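Local coordinates for protein sensory transduction histidine kinase, putative (PDB 5BWJ) that probably senses small molecules in the periplasm through this Venus flytrap domain and relays the signal by ATP-dependent phosphorylation of a histidine, at residues L12-F17 against A137-E142; T70-L75 against I121-L126; R87-L92 against D180-I185. One frame throughout, in Å; residues are numbered along the deposited sequence.

How the contacts relate
Contact 1 lies near the middle of the chain, where the lobes of a Venus flytrap domain meet; contacts 2 and 3 lie farther out. Contacts 1 and 3 reach the same sheet, centres about 17 Å apart, and touch where Phe16 CE2 lies 4.3 Å from Ser88 OG. Contact 2 adjoins contact 3 closely, centres about 13 Å apart: Tyr122 CE1 rests 3.6 Å from Ser90 CB, and Ile121 and Ile125 lean on Ile185 and Tyr183. Contacts 1 and 2 do not touch. The side chain of Gln15 is about 9 Å from that of Glu29, which binds magnesium in a crystal structure of this protein though not in this chain; the side chain of Phe182 is about 12 Å from a bound magnesium ion.

Contact 1. Residues L12-F17 against A137-E142; sequences LVDQFF and ADNSQE
Asp14, just past the end of strand 6-13, meets the first turn of helix 140-148 with its carboxylate turned onto Ser140. Ser140 N stands 3.1 Å from OD1 of Asp14 and as far from OD2, a forked bond that is straighter to OD1. Ser140 OG adds a bond of 2.6 Å to Asp14 OD2. Amide and hydroxyl both reach OD2 on the syn side, one tilted to each face of the carboxylate plane, by 25° and 28°. Chi1 of -165° swings the carboxylate away from Asp14's own N and out to the first turn of helix 140-148. Asn139 presses CB to within 3.3 Å of Asp14 OD1, while its OD1 turns back as the N-cap acceptor for Glu142 N; its ND2 is held by Asn54.

Beside this tight group the contact is looser and watery. Gln15 and Gln141 approach only to 4.4 Å, between NE2 of Gln15 and OE1 of Gln141, and two waters fill in. One donates to Asp14 OD1 and accepts from Gln15 NE2 and Gln141 N; the other links Gln15 NE2 to Gln141 OE1. Lys22 ties down the oxygens of both glutamines, through its backbone N to Gln15 and its NZ to Gln141.

The contact joins the edge of one lobe to a helix of the other, consistent with a bridge across the flytrap waist. Several donors and the positive end of a helix dipole converge on Asp14, which probably favours its charged form.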
loop_
_atom_site.group_PDB
_atom_site.type_symbol
_atom_site.label_atom_id
_atom_site.label_comp_id
_atom_site.label_asym_id
_atom_site.label_seq_id
_atom_site.Cartn_x
_atom_site.Cartn_y
_atom_site.Cartn_z
ATOM N N LEU B 12 -9.077 3.149 -16.171
ATOM C CA LEU B 12 -8.721 2.541 -14.894
ATOM C C LEU B 12 -9.170 1.085 -14.874
ATOM O O LEU B 12 -10.366 0.790 -14.848
ATOM C CB LEU B 12 -9.351 3.319 -13.735
ATOM C CG LEU B 12 -9.066 4.827 -13.734
ATOM C CD1 LEU B 12 -9.701 5.504 -12.530
ATOM C CD2 LEU B 12 -7.575 5.107 -13.767
ATOM N N VAL B 13 -8.200 0.177 -14.895
ATOM C CA VAL B 13 -8.487 -1.248 -15.015
ATOM C C VAL B 13 -8.662 -1.902 -13.647
ATOM O O VAL B 13 -7.831 -1.727 -12.755
ATOM C CB VAL B 13 -7.369 -1.981 -15.786
ATOM C CG1 VAL B 13 -7.744 -3.441 -16.019
ATOM C CG2 VAL B 13 -7.099 -1.289 -17.113
ATOM N N ASP B 14 -9.750 -2.655 -13.499
ATOM C CA ASP B 14 -10.005 -3.437 -12.293
ATOM C C ASP B 14 -10.049 -2.521 -11.063
ATOM O O ASP B 14 -10.761 -1.514 -11.068
ATOM C CB ASP B 14 -8.940 -4.533 -12.153
ATOM C CG ASP B 14 -9.322 -5.609 -11.148
ATOM O OD1 ASP B 14 -10.519 -5.726 -10.811
ATOM O OD2 ASP B 14 -8.419 -6.342 -10.694
ATOM N N GLN B 15 -9.298 -2.862 -10.017
ATOM C CA GLN B 15 -9.225 -2.039 -8.815
ATOM C C GLN B 15 -7.787 -1.984 -8.317
ATOM O O GLN B 15 -7.005 -2.910 -8.542
ATOM C CB GLN B 15 -10.148 -2.583 -7.725
ATOM C CG GLN B 15 -11.608 -2.683 -8.143
ATOM C CD GLN B 15 -12.509 -3.098 -6.999
ATOM O OE1 GLN B 15 -12.588 -2.416 -5.975
ATOM N NE2 GLN B 15 -13.189 -4.227 -7.162
ATOM N N PHE B 16 -7.452 -0.894 -7.638
ATOM C CA PHE B 16 -6.074 -0.609 -7.254
ATOM C C PHE B 16 -6.064 0.275 -6.011
ATOM O O PHE B 16 -5.914 1.491 -6.106
ATOM C CB PHE B 16 -5.340 0.068 -8.422
ATOM C CG PHE B 16 -3.863 0.275 -8.202
ATOM C CD1 PHE B 16 -3.115 0.963 -9.143
ATOM C CD2 PHE B 16 -3.219 -0.221 -7.078
ATOM C CE1 PHE B 16 -1.760 1.164 -8.963
ATOM C CE2 PHE B 16 -1.863 -0.022 -6.896
ATOM C CZ PHE B 16 -1.134 0.671 -7.840
ATOM N N PHE B 17 -6.231 -0.342 -4.846
ATOM C CA PHE B 17 -6.277 0.399 -3.590
ATOM C C PHE B 17 -4.925 1.051 -3.317
ATOM O O PHE B 17 -3.892 0.406 -3.483
ATOM C CB PHE B 17 -6.658 -0.527 -2.431
ATOM C CG PHE B 17 -6.871 0.189 -1.122
ATOM C CD1 PHE B 17 -8.148 0.533 -0.710
ATOM C CD2 PHE B 17 -5.798 0.516 -0.306
ATOM C CE1 PHE B 17 -8.352 1.191 0.490
ATOM C CE2 PHE B 17 -5.996 1.175 0.895
ATOM C CZ PHE B 17 -7.277 1.512 1.294
ATOM N N ALA B 137 -8.960 -15.772 -13.346
ATOM C CA ALA B 137 -10.043 -14.820 -13.124
ATOM C C ALA B 137 -9.848 -13.599 -14.015
ATOM O O ALA B 137 -8.722 -13.267 -14.386
ATOM C CB ALA B 137 -10.103 -14.409 -11.661
ATOM N N ASP B 138 -10.946 -12.935 -14.358
ATOM C CA ASP B 138 -10.891 -11.768 -15.232
ATOM C C ASP B 138 -10.565 -10.501 -14.449
ATOM O O ASP B 138 -10.031 -9.544 -15.006
ATOM C CB ASP B 138 -12.218 -11.587 -15.976
ATOM C CG ASP B 138 -12.494 -12.703 -16.966
ATOM O OD1 ASP B 138 -11.526 -13.311 -17.469
ATOM O OD2 ASP B 138 -13.683 -12.967 -17.249
ATOM N N ASN B 139 -10.892 -10.497 -13.160
ATOM C CA ASN B 139 -10.673 -9.324 -12.318
ATOM C C ASN B 139 -10.640 -9.678 -10.835
ATOM O O ASN B 139 -10.953 -10.804 -10.449
ATOM C CB ASN B 139 -11.759 -8.280 -12.576
ATOM C CG ASN B 139 -13.157 -8.834 -12.388
ATOM O OD1 ASN B 139 -13.552 -9.192 -11.279
ATOM N ND2 ASN B 139 -13.917 -8.897 -13.474
ATOM N N SER B 140 -10.268 -8.704 -10.009
ATOM C CA SER B 140 -10.115 -8.925 -8.574
ATOM C C SER B 140 -11.412 -9.398 -7.926
ATOM O O SER B 140 -11.403 -10.311 -7.102
ATOM C CB SER B 140 -9.634 -7.645 -7.883
ATOM O OG SER B 140 -8.338 -7.284 -8.322
ATOM N N GLN B 141 -12.523 -8.773 -8.297
ATOM C CA GLN B 141 -13.820 -9.121 -7.729
ATOM C C GLN B 141 -14.168 -10.581 -7.999
ATOM O O GLN B 141 -14.581 -11.308 -7.094
ATOM C CB GLN B 141 -14.905 -8.206 -8.295
ATOM C CG GLN B 141 -16.293 -8.471 -7.759
ATOM C CD GLN B 141 -17.251 -7.352 -8.100
ATOM O OE1 GLN B 141 -17.057 -6.210 -7.683
ATOM N NE2 GLN B 141 -18.281 -7.666 -8.877
ATOM N N GLU B 142 -13.997 -11.006 -9.245
ATOM C CA GLU B 142 -14.249 -12.394 -9.612
ATOM C C GLU B 142 -13.303 -13.324 -8.865
ATOM O O GLU B 142 -13.699 -14.400 -8.416
ATOM C CB GLU B 142 -14.092 -12.586 -11.120
ATOM C CG GLU B 142 -14.210 -14.033 -11.583
ATOM C CD GLU B 142 -13.992 -14.182 -13.075
ATOM O OE1 GLU B 142 -14.189 -13.190 -13.807
ATOM O OE2 GLU B 142 -13.615 -15.290 -13.515
HETATM O O HOH W 1 -12.670 -6.051 -9.671
HETATM O O HOH W 2 -15.484 -5.506 -5.548
#

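Contact 2. Residues T70-L75 against I121-L126; sequences TYNVKL and IYEDIL
Thr70 receives the first turn of helix 121-128 at the loop that follows strand 65-69 in the Venus flytrap fold, a loop bent by an Asx turn at Asn72. Its OG1 accepts a nearly straight bond of 3.0 Å from Ile121 N. Thr70 OG1 sits between its backbone N and carbonyl carbon (chi1 52°), which directs the hydroxyl at the helix end. Ile121 lays its CG2 branch alongside, 3.6 Å from Thr70 OG1, the two side chains crossing at about a right angle. The carbonyl of Tyr71 comes in from another direction, its O 3.2 Å from Ile121 CB. The same CG2 of Ile121 also lies over the centre of the Tyr122 ring, so one methyl is shared between the loop and that aromatic face.

Farther along the loop, Asn72 folds back on its own chain. Chi1 of 171° carries its CG away from the backbone N to lie beside the carbonyl carbon, and OD1 there accepts from Lys74 N and Leu75 N, forming the Asx turn and the wider Asx motif; both donors come from one face of the amide, Lys74 N well above its plane. This leaves ND2 turned toward the helix, where it has a weak bond to Thr120 O and lies beside Asp124, amide and carboxylate planes only 12° apart. Glu123 is occupied elsewhere, by Asn119 N and Arg127. Asp124 reaches back to the loop and takes Val73 N on the syn lone pair of OD2, at 3.0 Å. Val73 runs past it in the opposite direction, its CG2 methyl 3.2 Å from Asp124 OD1.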
loop_
_atom_site.group_PDB
_atom_site.type_symbol
_atom_site.label_atom_id
_atom_site.label_comp_id
_atom_site.label_asym_id
_atom_site.label_seq_id
_atom_site.Cartn_x
_atom_site.Cartn_y
_atom_site.Cartn_z
ATOM N N THR B 70 -0.053 -4.574 -14.875
ATOM C CA THR B 70 1.299 -4.961 -14.496
ATOM C C THR B 70 1.962 -5.630 -15.691
ATOM O O THR B 70 1.276 -6.097 -16.602
ATOM C CB THR B 70 1.305 -5.913 -13.287
ATOM O OG1 THR B 70 0.423 -7.014 -13.536
ATOM C CG2 THR B 70 0.856 -5.183 -12.032
ATOM N N TYR B 71 3.290 -5.668 -15.697
ATOM C CA TYR B 71 4.009 -6.291 -16.801
ATOM C C TYR B 71 3.606 -7.753 -16.939
ATOM O O TYR B 71 3.565 -8.497 -15.959
ATOM C CB TYR B 71 5.523 -6.190 -16.612
ATOM C CG TYR B 71 6.291 -6.787 -17.772
ATOM C CD1 TYR B 71 6.610 -6.021 -18.885
ATOM C CD2 TYR B 71 6.679 -8.121 -17.763
ATOM C CE1 TYR B 71 7.303 -6.562 -19.952
ATOM C CE2 TYR B 71 7.371 -8.673 -18.826
ATOM C CZ TYR B 71 7.680 -7.887 -19.917
ATOM O OH TYR B 71 8.370 -8.426 -20.979
ATOM N N ASN B 72 3.308 -8.154 -18.168
ATOM C CA ASN B 72 2.882 -9.514 -18.455
ATOM C C ASN B 72 3.330 -9.911 -19.851
ATOM O O ASN B 72 3.299 -9.094 -20.772
ATOM C CB ASN B 72 1.363 -9.639 -18.318
ATOM C CG ASN B 72 0.840 -10.971 -18.813
ATOM O OD1 ASN B 72 0.262 -11.058 -19.897
ATOM N ND2 ASN B 72 1.045 -12.020 -18.024
ATOM N N VAL B 73 3.758 -11.160 -20.001
ATOM C CA VAL B 73 4.263 -11.649 -21.280
ATOM C C VAL B 73 3.248 -11.452 -22.405
ATOM O O VAL B 73 3.626 -11.214 -23.551
ATOM C CB VAL B 73 4.643 -13.141 -21.200
ATOM C CG1 VAL B 73 5.814 -13.340 -20.249
ATOM C CG2 VAL B 73 3.450 -13.982 -20.765
ATOM N N LYS B 74 1.963 -11.538 -22.073
ATOM C CA LYS B 74 0.907 -11.396 -23.071
ATOM C C LYS B 74 0.600 -9.929 -23.370
ATOM O O LYS B 74 0.365 -9.562 -24.520
ATOM C CB LYS B 74 -0.364 -12.109 -22.606
ATOM N N LEU B 75 0.604 -9.093 -22.336
ATOM C CA LEU B 75 0.286 -7.677 -22.502
ATOM C C LEU B 75 1.462 -6.896 -23.079
ATOM O O LEU B 75 1.277 -5.846 -23.693
ATOM C CB LEU B 75 -0.132 -7.060 -21.165
ATOM C CG LEU B 75 -1.348 -7.668 -20.463
ATOM C CD1 LEU B 75 -1.709 -6.823 -19.251
ATOM C CD2 LEU B 75 -2.542 -7.793 -21.402
ATOM N N ILE B 121 1.262 -9.879 -13.975
ATOM C CA ILE B 121 2.577 -10.372 -13.597
ATOM C C ILE B 121 2.413 -11.566 -12.665
ATOM O O ILE B 121 3.253 -12.464 -12.630
ATOM C CB ILE B 121 3.427 -9.284 -12.910
ATOM C CG1 ILE B 121 4.854 -9.793 -12.686
ATOM C CG2 ILE B 121 2.789 -8.844 -11.596
ATOM C CD1 ILE B 121 5.840 -8.704 -12.315
ATOM N N TYR B 122 1.312 -11.575 -11.922
ATOM C CA TYR B 122 1.047 -12.631 -10.957
ATOM C C TYR B 122 0.815 -13.967 -11.653
ATOM O O TYR B 122 1.182 -15.016 -11.125
ATOM C CB TYR B 122 -0.156 -12.260 -10.088
ATOM C CG TYR B 122 0.022 -10.941 -9.371
ATOM C CD1 TYR B 122 0.881 -10.831 -8.286
ATOM C CD2 TYR B 122 -0.661 -9.802 -9.782
ATOM C CE1 TYR B 122 1.054 -9.630 -7.628
ATOM C CE2 TYR B 122 -0.493 -8.592 -9.127
ATOM C CZ TYR B 122 0.367 -8.515 -8.050
ATOM O OH TYR B 122 0.544 -7.319 -7.390
ATOM N N GLU B 123 0.213 -13.931 -12.839
ATOM C CA GLU B 123 0.012 -15.150 -13.612
ATOM C C GLU B 123 1.358 -15.721 -14.040
ATOM O O GLU B 123 1.595 -16.921 -13.919
ATOM C CB GLU B 123 -0.861 -14.892 -14.843
ATOM C CG GLU B 123 -1.144 -16.154 -15.657
ATOM C CD GLU B 123 -1.876 -15.875 -16.955
ATOM O OE1 GLU B 123 -2.153 -14.694 -17.247
ATOM O OE2 GLU B 123 -2.173 -16.843 -17.687
ATOM N N ASP B 124 2.236 -14.854 -14.536
ATOM C CA ASP B 124 3.555 -15.278 -14.993
ATOM C C ASP B 124 4.347 -15.945 -13.874
ATOM O O ASP B 124 5.021 -16.950 -14.101
ATOM C CB ASP B 124 4.342 -14.086 -15.545
ATOM C CG ASP B 124 3.818 -13.610 -16.886
ATOM O OD1 ASP B 124 3.106 -14.384 -17.560
ATOM O OD2 ASP B 124 4.125 -12.463 -17.270
ATOM N N ILE B 125 4.259 -15.391 -12.669
ATOM C CA ILE B 125 4.989 -15.928 -11.524
ATOM C C ILE B 125 4.590 -17.379 -11.266
ATOM O O ILE B 125 5.448 -18.236 -11.055
ATOM C CB ILE B 125 4.747 -15.083 -10.252
ATOM C CG1 ILE B 125 5.348 -13.687 -10.429
ATOM C CG2 ILE B 125 5.370 -15.742 -9.021
ATOM C CD1 ILE B 125 4.903 -12.684 -9.385
ATOM N N LEU B 126 3.291 -17.655 -11.297
ATOM C CA LEU B 126 2.796 -19.002 -11.034
ATOM C C LEU B 126 3.196 -19.979 -12.140
ATOM O O LEU B 126 3.373 -21.171 -11.886
ATOM C CB LEU B 126 1.272 -18.991 -10.876
ATOM C CG LEU B 126 0.710 -18.128 -9.744
ATOM C CD1 LEU B 126 -0.808 -18.232 -9.700
ATOM C CD2 LEU B 126 1.307 -18.513 -8.398
#

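Contact 3. Residues R87-L92 against D180-I185; sequences RSISIL and DVFYSI
Ser90 and Tyr183 meet through backbone and side chain at once, where strand 79-94 runs antiparallel to the approach of strand 184-192. Ser90 N donates to Tyr183 O at 3.0 Å, in the plane of that carbonyl. Ser90 OG, between its backbone N and carbonyl carbon (chi1 68°), accepts from Tyr183 N at 2.8 Å and donates to a lone pair of Val181 O at 2.9 Å. This is an antiparallel strand pairing whose start is held by the Ser90 hydroxyl, which also lies in plane at the edge of the Tyr183 ring. Beyond this point regular pairing sets in: Ile89 faces Ser184 as a non-hydrogen-bonded pair, and Ser88 and Ile185 exchange two bonds as a hydrogen-bonded pair, the one from Ile185 N to Ser88 O measuring 2.7 Å. On the Ile89 side, Phe182 packs CB 4.2 Å from Ile89 CG2, while Ile91 CG1 meets the edge of its ring. Val181 CG2 touches Leu92 CB at the far end.

A second shell fixes these groups. Tyr156 OH bonds to both Ser90 OG and Val181 O, closing a small polar cluster, and Ser88 OG is held by Asp158 and Asn187. Arg87 pairs with Glu84.

Ser184 is hydrogen-bonded through its backbone to the second subunit, so the contact lies at the subunit interface. Phe19 and Pro18 of that subunit pack on Ile89 and Ile91, and its Leu210 on Phe182. Across the sheet, helix 121-128 sets Tyr122 against Ser90 and Ile185, and Ile125 against Tyr183, while strands 154-156 and 175-176 flank the Leu92 end.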
loop_
_atom_site.group_PDB
_atom_site.type_symbol
_atom_site.label_atom_id
_atom_site.label_comp_id
_atom_site.label_asym_id
_atom_site.label_seq_id
_atom_site.Cartn_x
_atom_site.Cartn_y
_atom_site.Cartn_z
ATOM N N ARG B 87 4.036 0.701 -5.792
ATOM C CA ARG B 87 4.552 -0.648 -5.596
ATOM C C ARG B 87 3.571 -1.495 -4.798
ATOM O O ARG B 87 2.806 -0.976 -3.986
ATOM C CB ARG B 87 5.902 -0.606 -4.877
ATOM C CG ARG B 87 7.093 -0.343 -5.781
ATOM C CD ARG B 87 8.380 -0.286 -4.973
ATOM N NE ARG B 87 9.563 -0.567 -5.785
ATOM C CZ ARG B 87 10.279 0.351 -6.429
ATOM N NH1 ARG B 87 11.339 -0.019 -7.135
ATOM N NH2 ARG B 87 9.945 1.635 -6.376
ATOM N N SER B 88 3.610 -2.802 -5.035
ATOM C CA SER B 88 2.805 -3.755 -4.283
ATOM C C SER B 88 3.646 -4.970 -3.907
ATOM O O SER B 88 4.775 -5.126 -4.375
ATOM C CB SER B 88 1.583 -4.192 -5.095
ATOM O OG SER B 88 0.756 -3.086 -5.413
ATOM N N ILE B 89 3.087 -5.819 -3.052
ATOM C CA ILE B 89 3.709 -7.083 -2.691
ATOM C C ILE B 89 2.778 -8.217 -3.099
ATOM O O ILE B 89 1.582 -8.182 -2.809
ATOM C CB ILE B 89 4.016 -7.163 -1.179
ATOM C CG1 ILE B 89 4.959 -6.024 -0.778
ATOM C CG2 ILE B 89 4.625 -8.524 -0.827
ATOM C CD1 ILE B 89 5.286 -5.961 0.711
ATOM N N SER B 90 3.323 -9.212 -3.791
ATOM C CA SER B 90 2.543 -10.379 -4.177
ATOM C C SER B 90 2.303 -11.259 -2.956
ATOM O O SER B 90 3.241 -11.605 -2.241
ATOM C CB SER B 90 3.258 -11.171 -5.275
ATOM O OG SER B 90 4.438 -11.778 -4.778
ATOM N N ILE B 91 1.044 -11.617 -2.725
ATOM C CA ILE B 91 0.678 -12.422 -1.564
ATOM C C ILE B 91 -0.273 -13.545 -1.954
ATOM O O ILE B 91 -1.213 -13.350 -2.729
ATOM C CB ILE B 91 0.038 -11.546 -0.455
ATOM C CG1 ILE B 91 1.137 -10.770 0.280
ATOM C CG2 ILE B 91 -0.769 -12.401 0.537
ATOM C CD1 ILE B 91 0.654 -9.906 1.433
ATOM N N LEU B 92 -0.000 -14.730 -1.417
ATOM C CA LEU B 92 -0.902 -15.862 -1.551
ATOM C C LEU B 92 -1.874 -15.848 -0.375
ATOM O O LEU B 92 -1.473 -16.066 0.770
ATOM C CB LEU B 92 -0.118 -17.177 -1.598
ATOM C CG LEU B 92 -0.914 -18.423 -1.986
ATOM C CD1 LEU B 92 -1.353 -18.354 -3.444
ATOM C CD2 LEU B 92 -0.097 -19.678 -1.735
ATOM N N ASP B 180 7.615 -18.600 1.263
ATOM C CA ASP B 180 8.347 -17.676 0.403
ATOM C C ASP B 180 7.662 -17.509 -0.950
ATOM O O ASP B 180 7.876 -18.301 -1.867
ATOM C CB ASP B 180 9.783 -18.162 0.203
ATOM N N VAL B 181 6.837 -16.470 -1.064
ATOM C CA VAL B 181 6.138 -16.160 -2.308
ATOM C C VAL B 181 6.014 -14.650 -2.502
ATOM O O VAL B 181 5.229 -14.182 -3.331
ATOM C CB VAL B 181 4.725 -16.785 -2.337
ATOM C CG1 VAL B 181 4.809 -18.303 -2.311
ATOM C CG2 VAL B 181 3.884 -16.272 -1.170
ATOM N N PHE B 182 6.797 -13.894 -1.737
ATOM C CA PHE B 182 6.677 -12.441 -1.711
ATOM C C PHE B 182 7.613 -11.768 -2.708
ATOM O O PHE B 182 8.833 -11.772 -2.531
ATOM C CB PHE B 182 6.957 -11.917 -0.304
ATOM C CG PHE B 182 6.183 -12.624 0.769
ATOM C CD1 PHE B 182 4.811 -12.467 0.868
ATOM C CD2 PHE B 182 6.826 -13.445 1.680
ATOM C CE1 PHE B 182 4.095 -13.118 1.853
ATOM C CE2 PHE B 182 6.116 -14.097 2.668
ATOM C CZ PHE B 182 4.748 -13.934 2.755
ATOM N N TYR B 183 7.024 -11.196 -3.754
ATOM C CA TYR B 183 7.760 -10.419 -4.743
ATOM C C TYR B 183 7.374 -8.950 -4.639
ATOM O O TYR B 183 6.218 -8.627 -4.357
ATOM C CB TYR B 183 7.474 -10.922 -6.161
ATOM C CG TYR B 183 7.973 -12.317 -6.456
ATOM C CD1 TYR B 183 9.185 -12.519 -7.103
ATOM C CD2 TYR B 183 7.226 -13.433 -6.102
ATOM C CE1 TYR B 183 9.643 -13.791 -7.382
ATOM C CE2 TYR B 183 7.676 -14.710 -6.377
ATOM C CZ TYR B 183 8.885 -14.884 -7.017
ATOM O OH TYR B 183 9.337 -16.154 -7.293
ATOM N N SER B 184 8.337 -8.063 -4.865
ATOM C CA SER B 184 8.039 -6.643 -4.988
ATOM C C SER B 184 7.544 -6.366 -6.403
ATOM O O SER B 184 8.281 -6.552 -7.372
ATOM C CB SER B 184 9.267 -5.791 -4.672
ATOM O OG SER B 184 8.938 -4.413 -4.696
ATOM N N ILE B 185 6.294 -5.929 -6.510
ATOM C CA ILE B 185 5.652 -5.709 -7.800
ATOM C C ILE B 185 5.536 -4.222 -8.102
ATOM O O ILE B 185 5.089 -3.443 -7.264
ATOM C CB ILE B 185 4.243 -6.340 -7.843
ATOM C CG1 ILE B 185 4.309 -7.828 -7.484
ATOM C CG2 ILE B 185 3.599 -6.138 -9.213
ATOM C CD1 ILE B 185 5.149 -8.666 -8.429
HETATM O O HOH W 3 7.087 -3.731 -3.265
#